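Local structure of adenylate kinase (Cryptosporidium parvum Iowa II, 3BE4) at residues Phe63-Val73 with Phe91-Leu101; Leu8-Ser16 with Arg176-Leu187. The protein probably transfers a phosphate between ATP and AMP, and binds the two-substrate mimic bis(adenosine)-5'-pentaphosphate. All blocks are in the same frame, centred on the assembly; numbering follows the deposited sequence. Where two conformers were deposited one is given.

Interaction 1: Phe63-Val73 with Phe91-Leu101; sequences FVGDEIVLGLV and FPRTIPQAEGL. With AP5 (bis(adenosine)-5'-pentaphosphate), chain C.
Asp66 OD1 takes two bonds from the start of the neighbouring helix, its N-cap Thr94 and Gln97: the hydroxyl of Thr94 reaches it at 2.9 Å (OG1 to OD1) from above the carboxylate plane, and Gln97 NE2 meets it at 2.8 Å on the anti side. Carboxylate and amide stand nearly perpendicular, 87° apart. Thr94 OG1 also caps helix 95-101 by accepting from Gln97 N. With NE2 tied to Asp66 and OE1 accepting from Arg93 N, the amide of Gln97 presents both its ends to an adenine of AP5, OE1 accepting from N6A (3.0 Å) and NE2 donating to N1A. The pair of bonds reads the amino group and ring nitrogen of the base, as in the AMP site of adenylate kinases, and Val64 N adds a third, to N3A at 3.1 Å. Over one face of the base runs the Arg93 side chain, which turns about its CG-CD bond (chi3 79°) and sets CD over the face of the Phe63 ring, 3.8 Å from its centroid; the guanidinium is turned 82° to that ring and donates to AP5 O1B through NH1 and NH2. Deeper between the helices, Val73 CG2 sits over the centre of the Phe91 ring, while Leu70 CD2 comes in at its edge, 3.7 Å from CZ.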
# COMPACT_ATOMS: atom_id res chain seq x y z
N PHE A 63 3.69 8.69 10.81
CA PHE A 63 3.26 9.23 9.59
C PHE A 63 4.07 10.43 9.13
O PHE A 63 4.35 11.34 9.94
CB PHE A 63 1.82 9.71 9.58
CG PHE A 63 0.83 8.62 9.73
CD1 PHE A 63 1.20 7.21 9.69
CD2 PHE A 63 -0.54 8.96 9.88
CE1 PHE A 63 0.19 6.17 9.78
CE2 PHE A 63 -1.53 7.97 9.99
CZ PHE A 63 -1.21 6.56 9.84
N VAL A 64 4.36 10.53 7.82
CA VAL A 64 4.88 11.73 7.31
C VAL A 64 3.70 12.68 7.18
O VAL A 64 2.53 12.25 7.16
CB VAL A 64 5.53 11.36 5.93
CG1 VAL A 64 5.88 12.58 5.09
CG2 VAL A 64 6.76 10.46 6.19
N GLY A 65 3.99 13.97 7.06
CA GLY A 65 2.94 15.01 6.91
C GLY A 65 1.89 14.80 5.80
O GLY A 65 2.25 14.31 4.67
N ASP A 66 0.62 15.06 6.06
CA ASP A 66 -0.44 14.92 5.06
C ASP A 66 -0.09 15.65 3.79
O ASP A 66 -0.31 15.14 2.66
CB ASP A 66 -1.71 15.50 5.60
CG ASP A 66 -2.38 14.55 6.64
OD1 ASP A 66 -2.14 13.27 6.72
OD2 ASP A 66 -3.24 15.06 7.48
N GLU A 67 0.46 16.85 3.90
CA GLU A 67 0.69 17.70 2.76
C GLU A 67 1.80 17.13 1.86
O GLU A 67 1.74 17.27 0.64
CB GLU A 67 0.93 19.16 3.23
CG GLU A 67 1.94 19.52 4.38
CD GLU A 67 2.13 18.54 5.54
OE1 GLU A 67 1.16 18.27 6.33
OE2 GLU A 67 3.29 18.06 5.62
N ILE A 68 2.78 16.52 2.45
CA ILE A 68 3.88 15.93 1.71
C ILE A 68 3.30 14.75 0.85
O ILE A 68 3.60 14.66 -0.37
CB ILE A 68 4.91 15.38 2.70
CG1 ILE A 68 5.61 16.63 3.30
CG2 ILE A 68 5.98 14.57 1.98
CD1 ILE A 68 6.55 16.31 4.49
N VAL A 69 2.57 13.84 1.46
CA VAL A 69 2.09 12.76 0.70
C VAL A 69 1.01 13.16 -0.28
O VAL A 69 0.94 12.63 -1.41
CB VAL A 69 1.73 11.60 1.57
CG1 VAL A 69 1.21 10.54 0.74
CG2 VAL A 69 2.97 11.17 2.39
N LEU A 70 0.12 14.09 0.10
CA LEU A 70 -0.87 14.56 -0.90
C LEU A 70 -0.13 15.20 -2.13
O LEU A 70 -0.57 15.00 -3.26
CB LEU A 70 -1.71 15.66 -0.24
CG LEU A 70 -2.89 14.99 0.49
CD1 LEU A 70 -3.52 15.95 1.58
CD2 LEU A 70 -4.00 14.50 -0.44
N GLY A 71 1.01 15.84 -1.90
CA GLY A 71 1.83 16.46 -2.99
C GLY A 71 2.29 15.39 -3.94
O GLY A 71 2.24 15.55 -5.17
N LEU A 72 2.77 14.31 -3.36
CA LEU A 72 3.35 13.21 -4.21
C LEU A 72 2.23 12.53 -4.96
O LEU A 72 2.45 12.19 -6.19
CB LEU A 72 4.07 12.14 -3.39
CG LEU A 72 5.32 12.61 -2.63
CD1 LEU A 72 5.79 11.43 -1.74
CD2 LEU A 72 6.32 13.12 -3.63
N VAL A 73 1.07 12.32 -4.36
CA VAL A 73 -0.04 11.66 -5.09
C VAL A 73 -0.58 12.62 -6.16
O VAL A 73 -0.85 12.22 -7.29
CB VAL A 73 -1.09 11.23 -4.13
CG1 VAL A 73 -2.41 10.84 -4.82
CG2 VAL A 73 -0.42 10.09 -3.17
N PHE A 91 -2.45 4.72 1.09
CA PHE A 91 -2.92 6.14 0.96
C PHE A 91 -4.31 5.99 0.45
O PHE A 91 -4.54 5.22 -0.48
CB PHE A 91 -2.06 6.91 -0.10
CG PHE A 91 -2.58 8.27 -0.36
CD1 PHE A 91 -2.09 9.38 0.35
CD2 PHE A 91 -3.64 8.43 -1.22
CE1 PHE A 91 -2.69 10.66 0.13
CE2 PHE A 91 -4.19 9.73 -1.45
CZ PHE A 91 -3.75 10.80 -0.75
N PRO A 92 -5.20 6.79 0.92
CA PRO A 92 -5.01 7.66 2.14
C PRO A 92 -4.83 6.91 3.43
O PRO A 92 -5.32 5.81 3.53
CB PRO A 92 -6.41 8.42 2.25
CG PRO A 92 -7.31 7.56 1.52
CD PRO A 92 -6.56 6.88 0.37
N ARG A 93 -4.23 7.51 4.46
CA ARG A 93 -4.17 6.77 5.68
C ARG A 93 -4.62 7.70 6.82
O ARG A 93 -4.57 7.31 7.95
CB ARG A 93 -2.78 5.93 5.79
CG ARG A 93 -1.61 6.73 5.97
CD ARG A 93 -0.54 5.77 6.44
NE ARG A 93 0.04 4.99 5.30
CZ ARG A 93 0.83 3.94 5.52
NH1 ARG A 93 1.10 3.43 6.73
NH2 ARG A 93 1.38 3.38 4.41
N THR A 94 -5.12 8.92 6.50
CA THR A 94 -5.75 9.79 7.49
C THR A 94 -6.98 10.40 6.79
O THR A 94 -7.09 10.42 5.56
CB THR A 94 -4.87 10.98 7.93
OG1 THR A 94 -4.62 11.84 6.77
CG2 THR A 94 -3.58 10.52 8.53
N ILE A 95 -7.88 10.97 7.58
CA ILE A 95 -9.05 11.60 7.06
C ILE A 95 -8.65 12.83 6.21
O ILE A 95 -9.23 12.92 5.13
CB ILE A 95 -10.08 11.99 8.25
CG1 ILE A 95 -10.59 10.73 8.89
CG2 ILE A 95 -11.22 12.77 7.65
CD1 ILE A 95 -11.45 9.89 7.88
N PRO A 96 -7.73 13.76 6.64
CA PRO A 96 -7.30 14.84 5.72
C PRO A 96 -6.75 14.35 4.39
O PRO A 96 -7.01 14.95 3.36
CB PRO A 96 -6.29 15.70 6.51
CG PRO A 96 -6.76 15.40 7.96
CD PRO A 96 -7.18 13.96 8.02
N GLN A 97 -6.12 13.19 4.41
CA GLN A 97 -5.66 12.63 3.04
C GLN A 97 -6.82 12.17 2.22
O GLN A 97 -6.75 12.32 1.01
CB GLN A 97 -4.74 11.48 3.30
CG GLN A 97 -3.41 11.98 3.86
CD GLN A 97 -2.42 10.81 4.19
OE1 GLN A 97 -2.59 9.73 3.65
NE2 GLN A 97 -1.47 11.03 5.16
N ALA A 98 -7.82 11.54 2.84
CA ALA A 98 -9.04 11.09 2.10
C ALA A 98 -9.78 12.32 1.48
O ALA A 98 -10.23 12.27 0.34
CB ALA A 98 -10.02 10.33 3.03
N GLU A 99 -9.90 13.35 2.29
CA GLU A 99 -10.58 14.58 1.79
C GLU A 99 -9.73 15.19 0.66
O GLU A 99 -10.30 15.77 -0.28
CB GLU A 99 -10.78 15.58 2.96
CG GLU A 99 -11.69 15.01 4.07
CD GLU A 99 -11.70 15.84 5.32
OE1 GLU A 99 -10.65 16.49 5.67
OE2 GLU A 99 -12.78 15.75 5.99
N GLY A 100 -8.40 15.17 0.80
CA GLY A 100 -7.49 15.77 -0.17
C GLY A 100 -7.64 14.96 -1.44
O GLY A 100 -7.72 15.50 -2.51
N LEU A 101 -7.68 13.62 -1.33
CA LEU A 101 -7.92 12.81 -2.52
C LEU A 101 -9.29 13.07 -3.22
O LEU A 101 -9.33 13.13 -4.48
CB LEU A 101 -7.84 11.29 -2.18
CG LEU A 101 -8.10 10.30 -3.40
CD1 LEU A 101 -7.08 10.52 -4.51
CD2 LEU A 101 -8.13 8.87 -2.87
PA AP5 C . 4.58 1.40 3.65
O1A AP5 C . 5.78 1.01 2.78
O2A AP5 C . 3.25 1.45 3.07
O3A AP5 C . 4.56 0.46 4.95
PB AP5 C . 3.36 -0.02 5.88
O1B AP5 C . 2.27 0.94 5.87
O2B AP5 C . 4.00 -0.48 7.20
O3B AP5 C . 2.88 -1.38 5.00
PG AP5 C . 3.75 -2.51 4.37
O1G AP5 C . 4.68 -3.01 5.42
O2G AP5 C . 4.27 -1.99 3.10
O3G AP5 C . 2.56 -3.54 4.18
PD AP5 C . 1.83 -4.22 2.89
O1D AP5 C . 2.38 -3.61 1.68
O2D AP5 C . 0.39 -4.18 3.20
O3D AP5 C . 2.25 -5.75 3.05
PE AP5 C . 3.24 -6.60 2.12
O1E AP5 C . 4.52 -5.94 2.09
O2E AP5 C . 2.58 -6.95 0.80
O5F AP5 C . 4.78 2.83 4.34
C5F AP5 C . 6.11 3.02 4.84
C4F AP5 C . 5.95 4.22 5.85
O4F AP5 C . 5.95 5.40 5.08
C3F AP5 C . 4.74 4.29 6.70
O3F AP5 C . 4.86 3.50 7.86
C2F AP5 C . 4.80 5.80 7.02
O2F AP5 C . 5.95 6.11 7.90
C1F AP5 C . 5.11 6.42 5.67
N9A AP5 C . 3.90 6.61 4.91
C8A AP5 C . 3.57 5.86 3.76
N7A AP5 C . 2.41 6.27 3.26
C5A AP5 C . 1.98 7.35 4.06
C6A AP5 C . 0.88 8.18 3.97
N6A AP5 C . -0.18 8.07 3.16
N1A AP5 C . 0.82 9.16 4.98
C2A AP5 C . 1.82 9.28 5.83
N3A AP5 C . 2.91 8.50 5.96
C4A AP5 C . 3.02 7.52 4.95
O5J AP5 C . 3.26 -7.95 2.92
C5J AP5 C . 4.00 -8.04 4.23
C4J AP5 C . 4.53 -9.49 4.28
O4J AP5 C . 3.51 -10.51 4.30
C3J AP5 C . 5.54 -9.77 3.16
O3J AP5 C . 6.58 -10.58 3.67
C2J AP5 C . 4.65 -10.62 2.31
O2J AP5 C . 5.40 -11.54 1.54
C1J AP5 C . 3.80 -11.47 3.15
N9B AP5 C . 2.49 -11.84 2.72
C8B AP5 C . 1.64 -11.12 1.89
N7B AP5 C . 0.48 -11.79 1.80
C5B AP5 C . 0.57 -12.94 2.55
C6B AP5 C . -0.37 -13.93 2.96
N6B AP5 C . -1.62 -13.90 2.48
N1B AP5 C . 0.06 -14.92 3.78
C2B AP5 C . 1.36 -14.88 4.32
N3B AP5 C . 2.28 -13.90 4.04
C4B AP5 C . 1.86 -12.87 3.22

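Interaction 2: Leu8-Ser16 with Arg176-Leu187; sequences LILIGAPGS and RLDVFHKQTAPL. With AP5 (bis(adenosine)-5'-pentaphosphate), chain C.
The P-loop that follows strand 8-12 packs against helix 176-184 through Ala13 and Phe180. Ala13 CA stands over the centre of the Phe180 ring, 3.6 Å from the centroid and 6° off the ring normal, a CH-pi contact in which the ring lies flat under the backbone at the turn. CG of Phe180 is anti to the backbone N (chi1 169°), which sends the ring across to this loop. Ala13 CB touches the same ring at CE2, and Ile11 CG2 approaches its edge. Next along, Pro14 rests on the helix: CD lies 3.6 Å from Phe180 CB, and CG lies 3.6 Å from Arg176 O. Pro14 is the second residue of a type II turn running from Ala13 to Ser16, where Ser16 OG donates to Ala13 O in the carbonyl plane at 2.7 Å. The turn opens the phosphate-binding loop of the P-loop NTPase fold, and Gly15 N donates to AP5 O3G at 2.9 Å. From the helix side, Arg176 bends at chi2 and chi3 to bring its guanidinium edge onto AP5 O2B, which accepts from both NE and NH2; NH1 makes a salt bridge with Asp168. Towards the other end of the contact, Ile11 CD1 meets Leu187 CB at 3.9 Å, and its CG2 branch lies alongside Thr184 CG2, the two side chains pointing opposite ways; the hydroxyl of Thr184 is hydrogen-bonded to Arg93 O.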
# COMPACT_ATOMS: atom_id res chain seq x y z
N LEU A 8 -9.06 2.31 -7.42
CA LEU A 8 -9.13 1.40 -6.22
C LEU A 8 -8.27 1.97 -5.10
O LEU A 8 -7.22 2.52 -5.31
CB LEU A 8 -8.52 0.02 -6.39
CG LEU A 8 -9.13 -0.75 -7.49
CD1 LEU A 8 -8.35 -2.02 -7.64
CD2 LEU A 8 -10.57 -1.06 -7.23
N ILE A 9 -8.78 1.84 -3.88
CA ILE A 9 -7.92 2.06 -2.68
C ILE A 9 -7.90 0.73 -1.92
O ILE A 9 -8.92 0.09 -1.79
CB ILE A 9 -8.61 3.12 -1.76
CG1 ILE A 9 -8.62 4.53 -2.43
CG2 ILE A 9 -7.83 3.30 -0.44
CD1 ILE A 9 -9.29 5.61 -1.58
N LEU A 10 -6.71 0.33 -1.49
CA LEU A 10 -6.59 -0.77 -0.50
C LEU A 10 -6.33 -0.15 0.91
O LEU A 10 -5.43 0.71 1.07
CB LEU A 10 -5.43 -1.62 -0.89
CG LEU A 10 -5.48 -2.19 -2.33
CD1 LEU A 10 -4.36 -3.17 -2.46
CD2 LEU A 10 -6.80 -2.80 -2.63
N ILE A 11 -7.10 -0.50 1.96
CA ILE A 11 -6.78 0.02 3.28
C ILE A 11 -6.55 -1.27 4.11
O ILE A 11 -7.23 -2.30 3.96
CB ILE A 11 -8.07 0.65 3.90
CG1 ILE A 11 -8.40 1.95 3.18
CG2 ILE A 11 -7.80 1.06 5.39
CD1 ILE A 11 -9.79 2.47 3.67
N GLY A 12 -5.60 -1.21 4.98
CA GLY A 12 -5.41 -2.40 5.82
C GLY A 12 -4.20 -2.05 6.69
O GLY A 12 -3.45 -1.13 6.40
N ALA A 13 -4.07 -2.83 7.75
CA ALA A 13 -2.96 -2.64 8.71
C ALA A 13 -1.63 -2.61 7.97
O ALA A 13 -1.50 -3.31 6.93
CB ALA A 13 -3.01 -3.71 9.74
N PRO A 14 -0.60 -1.93 8.48
CA PRO A 14 0.74 -2.06 7.99
C PRO A 14 1.09 -3.58 7.98
O PRO A 14 0.83 -4.33 8.90
CB PRO A 14 1.57 -1.26 9.00
CG PRO A 14 0.66 -1.20 10.21
CD PRO A 14 -0.66 -1.02 9.70
N GLY A 15 1.61 -4.09 6.86
CA GLY A 15 1.92 -5.47 6.88
C GLY A 15 0.85 -6.49 6.44
O GLY A 15 1.09 -7.72 6.40
N SER A 16 -0.31 -5.98 5.97
CA SER A 16 -1.45 -6.80 5.70
C SER A 16 -1.44 -7.50 4.33
O SER A 16 -2.36 -8.31 4.12
CB SER A 16 -2.76 -6.02 5.95
OG SER A 16 -2.75 -4.81 5.13
N ARG A 176 3.63 1.73 14.04
CA ARG A 176 2.85 1.58 12.86
C ARG A 176 1.46 1.05 13.13
O ARG A 176 0.45 1.56 12.58
CB ARG A 176 3.56 0.62 11.80
CG ARG A 176 4.72 1.35 11.11
CD ARG A 176 5.88 0.43 10.78
NE ARG A 176 5.47 -0.37 9.60
CZ ARG A 176 6.20 -1.43 9.21
NH1 ARG A 176 7.28 -1.87 9.92
NH2 ARG A 176 5.78 -2.18 8.14
N LEU A 177 1.38 -0.01 13.96
CA LEU A 177 0.08 -0.55 14.33
C LEU A 177 -0.75 0.51 15.14
O LEU A 177 -1.95 0.65 14.88
CB LEU A 177 0.27 -1.82 15.09
CG LEU A 177 0.59 -2.97 14.09
CD1 LEU A 177 1.07 -4.18 14.91
CD2 LEU A 177 -0.61 -3.31 13.31
N ASP A 178 -0.11 1.18 16.08
CA ASP A 178 -0.88 2.10 16.94
C ASP A 178 -1.49 3.23 16.11
O ASP A 178 -2.72 3.58 16.21
CB ASP A 178 0.07 2.68 17.95
CG ASP A 178 -0.67 3.45 19.04
OD1 ASP A 178 -1.65 2.89 19.53
OD2 ASP A 178 -0.31 4.63 19.34
N VAL A 179 -0.65 3.85 15.26
CA VAL A 179 -1.17 5.01 14.44
C VAL A 179 -2.19 4.49 13.40
O VAL A 179 -3.17 5.20 13.05
CB VAL A 179 -0.05 5.86 13.81
CG1 VAL A 179 0.95 6.34 14.94
CG2 VAL A 179 0.83 5.01 12.88
N PHE A 180 -1.97 3.26 12.87
CA PHE A 180 -3.01 2.68 12.02
C PHE A 180 -4.39 2.54 12.73
O PHE A 180 -5.38 3.05 12.19
CB PHE A 180 -2.63 1.27 11.57
CG PHE A 180 -3.79 0.55 10.94
CD1 PHE A 180 -4.19 0.86 9.60
CD2 PHE A 180 -4.48 -0.44 11.61
CE1 PHE A 180 -5.30 0.26 9.02
CE2 PHE A 180 -5.53 -1.14 10.95
CZ PHE A 180 -5.98 -0.71 9.72
N HIS A 181 -4.42 2.07 13.99
CA HIS A 181 -5.73 1.92 14.65
C HIS A 181 -6.33 3.29 15.00
O HIS A 181 -7.56 3.42 14.86
CB HIS A 181 -5.49 1.03 15.87
CG HIS A 181 -5.30 -0.42 15.50
ND1 HIS A 181 -6.28 -1.14 14.87
CD2 HIS A 181 -4.28 -1.29 15.71
CE1 HIS A 181 -5.89 -2.39 14.70
NE2 HIS A 181 -4.68 -2.51 15.22
N LYS A 182 -5.48 4.25 15.40
CA LYS A 182 -5.98 5.59 15.77
C LYS A 182 -6.45 6.42 14.56
O LYS A 182 -7.51 7.12 14.58
CB LYS A 182 -4.89 6.34 16.53
CG LYS A 182 -4.76 5.78 17.95
CD LYS A 182 -3.52 6.47 18.70
CE LYS A 182 -3.35 6.08 20.24
NZ LYS A 182 -3.85 4.74 20.65
N GLN A 183 -5.65 6.46 13.50
CA GLN A 183 -5.80 7.43 12.39
C GLN A 183 -6.31 6.85 11.11
O GLN A 183 -7.00 7.57 10.34
CB GLN A 183 -4.48 8.18 12.15
CG GLN A 183 -4.25 9.15 13.29
CD GLN A 183 -3.01 9.97 13.17
OE1 GLN A 183 -2.89 10.85 12.32
NE2 GLN A 183 -2.08 9.71 14.06
N THR A 184 -5.95 5.58 10.82
CA THR A 184 -6.27 5.00 9.49
C THR A 184 -7.57 4.25 9.56
O THR A 184 -8.36 4.35 8.67
CB THR A 184 -5.14 4.09 9.06
OG1 THR A 184 -3.94 4.87 9.06
CG2 THR A 184 -5.44 3.55 7.60
N ALA A 185 -7.77 3.45 10.61
CA ALA A 185 -8.98 2.65 10.75
C ALA A 185 -10.34 3.40 10.56
O ALA A 185 -11.26 2.80 9.97
CB ALA A 185 -8.93 1.89 12.02
N PRO A 186 -10.44 4.68 10.97
CA PRO A 186 -11.63 5.55 10.70
C PRO A 186 -12.02 5.71 9.24
O PRO A 186 -13.17 6.09 8.93
CB PRO A 186 -11.17 6.92 11.17
CG PRO A 186 -10.34 6.63 12.35
CD PRO A 186 -9.48 5.44 11.83
N LEU A 187 -11.06 5.47 8.36
CA LEU A 187 -11.34 5.48 6.94
C LEU A 187 -12.26 4.37 6.50
O LEU A 187 -12.87 4.50 5.44
CB LEU A 187 -10.05 5.43 6.12
CG LEU A 187 -9.13 6.60 6.25
CD1 LEU A 187 -7.87 6.15 5.48
CD2 LEU A 187 -9.72 7.81 5.54
PA AP5 C . 4.58 1.40 3.65
O1A AP5 C . 5.78 1.01 2.78
O2A AP5 C . 3.25 1.45 3.07
O3A AP5 C . 4.56 0.46 4.95
PB AP5 C . 3.36 -0.02 5.88
O1B AP5 C . 2.27 0.94 5.87
O2B AP5 C . 4.00 -0.48 7.20
O3B AP5 C . 2.88 -1.38 5.00
PG AP5 C . 3.75 -2.51 4.37
O1G AP5 C . 4.68 -3.01 5.42
O2G AP5 C . 4.27 -1.99 3.10
O3G AP5 C . 2.56 -3.54 4.18
PD AP5 C . 1.83 -4.22 2.89
O1D AP5 C . 2.38 -3.61 1.68
O2D AP5 C . 0.39 -4.18 3.20
O3D AP5 C . 2.25 -5.75 3.05
PE AP5 C . 3.24 -6.60 2.12
O1E AP5 C . 4.52 -5.94 2.09
O2E AP5 C . 2.58 -6.95 0.80
O5F AP5 C . 4.78 2.83 4.34
C5F AP5 C . 6.11 3.02 4.84
C4F AP5 C . 5.95 4.22 5.85
O4F AP5 C . 5.95 5.40 5.08
C3F AP5 C . 4.74 4.29 6.70
O3F AP5 C . 4.86 3.50 7.86
C2F AP5 C . 4.80 5.80 7.02
O2F AP5 C . 5.95 6.11 7.90
C1F AP5 C . 5.11 6.42 5.67
N9A AP5 C . 3.90 6.61 4.91
C8A AP5 C . 3.57 5.86 3.76
N7A AP5 C . 2.41 6.27 3.26
C5A AP5 C . 1.98 7.35 4.06
C6A AP5 C . 0.88 8.18 3.97
N6A AP5 C . -0.18 8.07 3.16
N1A AP5 C . 0.82 9.16 4.98
C2A AP5 C . 1.82 9.28 5.83
N3A AP5 C . 2.91 8.50 5.96
C4A AP5 C . 3.02 7.52 4.95
O5J AP5 C . 3.26 -7.95 2.92
C5J AP5 C . 4.00 -8.04 4.23
C4J AP5 C . 4.53 -9.49 4.28
O4J AP5 C . 3.51 -10.51 4.30
C3J AP5 C . 5.54 -9.77 3.16
O3J AP5 C . 6.58 -10.58 3.67
C2J AP5 C . 4.65 -10.62 2.31
O2J AP5 C . 5.40 -11.54 1.54
C1J AP5 C . 3.80 -11.47 3.15
N9B AP5 C . 2.49 -11.84 2.72
C8B AP5 C . 1.64 -11.12 1.89
N7B AP5 C . 0.48 -11.79 1.80
C5B AP5 C . 0.57 -12.94 2.55
C6B AP5 C . -0.37 -13.93 2.96
N6B AP5 C . -1.62 -13.90 2.48
N1B AP5 C . 0.06 -14.92 3.78
C2B AP5 C . 1.36 -14.88 4.32
N3B AP5 C . 2.28 -13.90 4.04
C4B AP5 C . 1.86 -12.87 3.22

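The two contacts lie about 13 Å apart, centre to centre, and share one AP5 molecule: interaction 1 holds one adenine and reaches the phosphates through Arg93, while interaction 2 meets the phosphate chain with Gly15 and Arg176. Along the chain, interaction 1 is nested inside the long loop that interaction 2 closes between strand 7-12 and helix 170-184. They touch directly where Pro92 O packs on Leu187 CD1 at 3.2 Å, and where Phe63 CE1 packs on Val179 CG2. The loops that lead into helices 66-78 and 95-108 pack on helix 170-184, which itself lies against the P-loop, so the base-binding and phosphate-binding parts of the site adjoin.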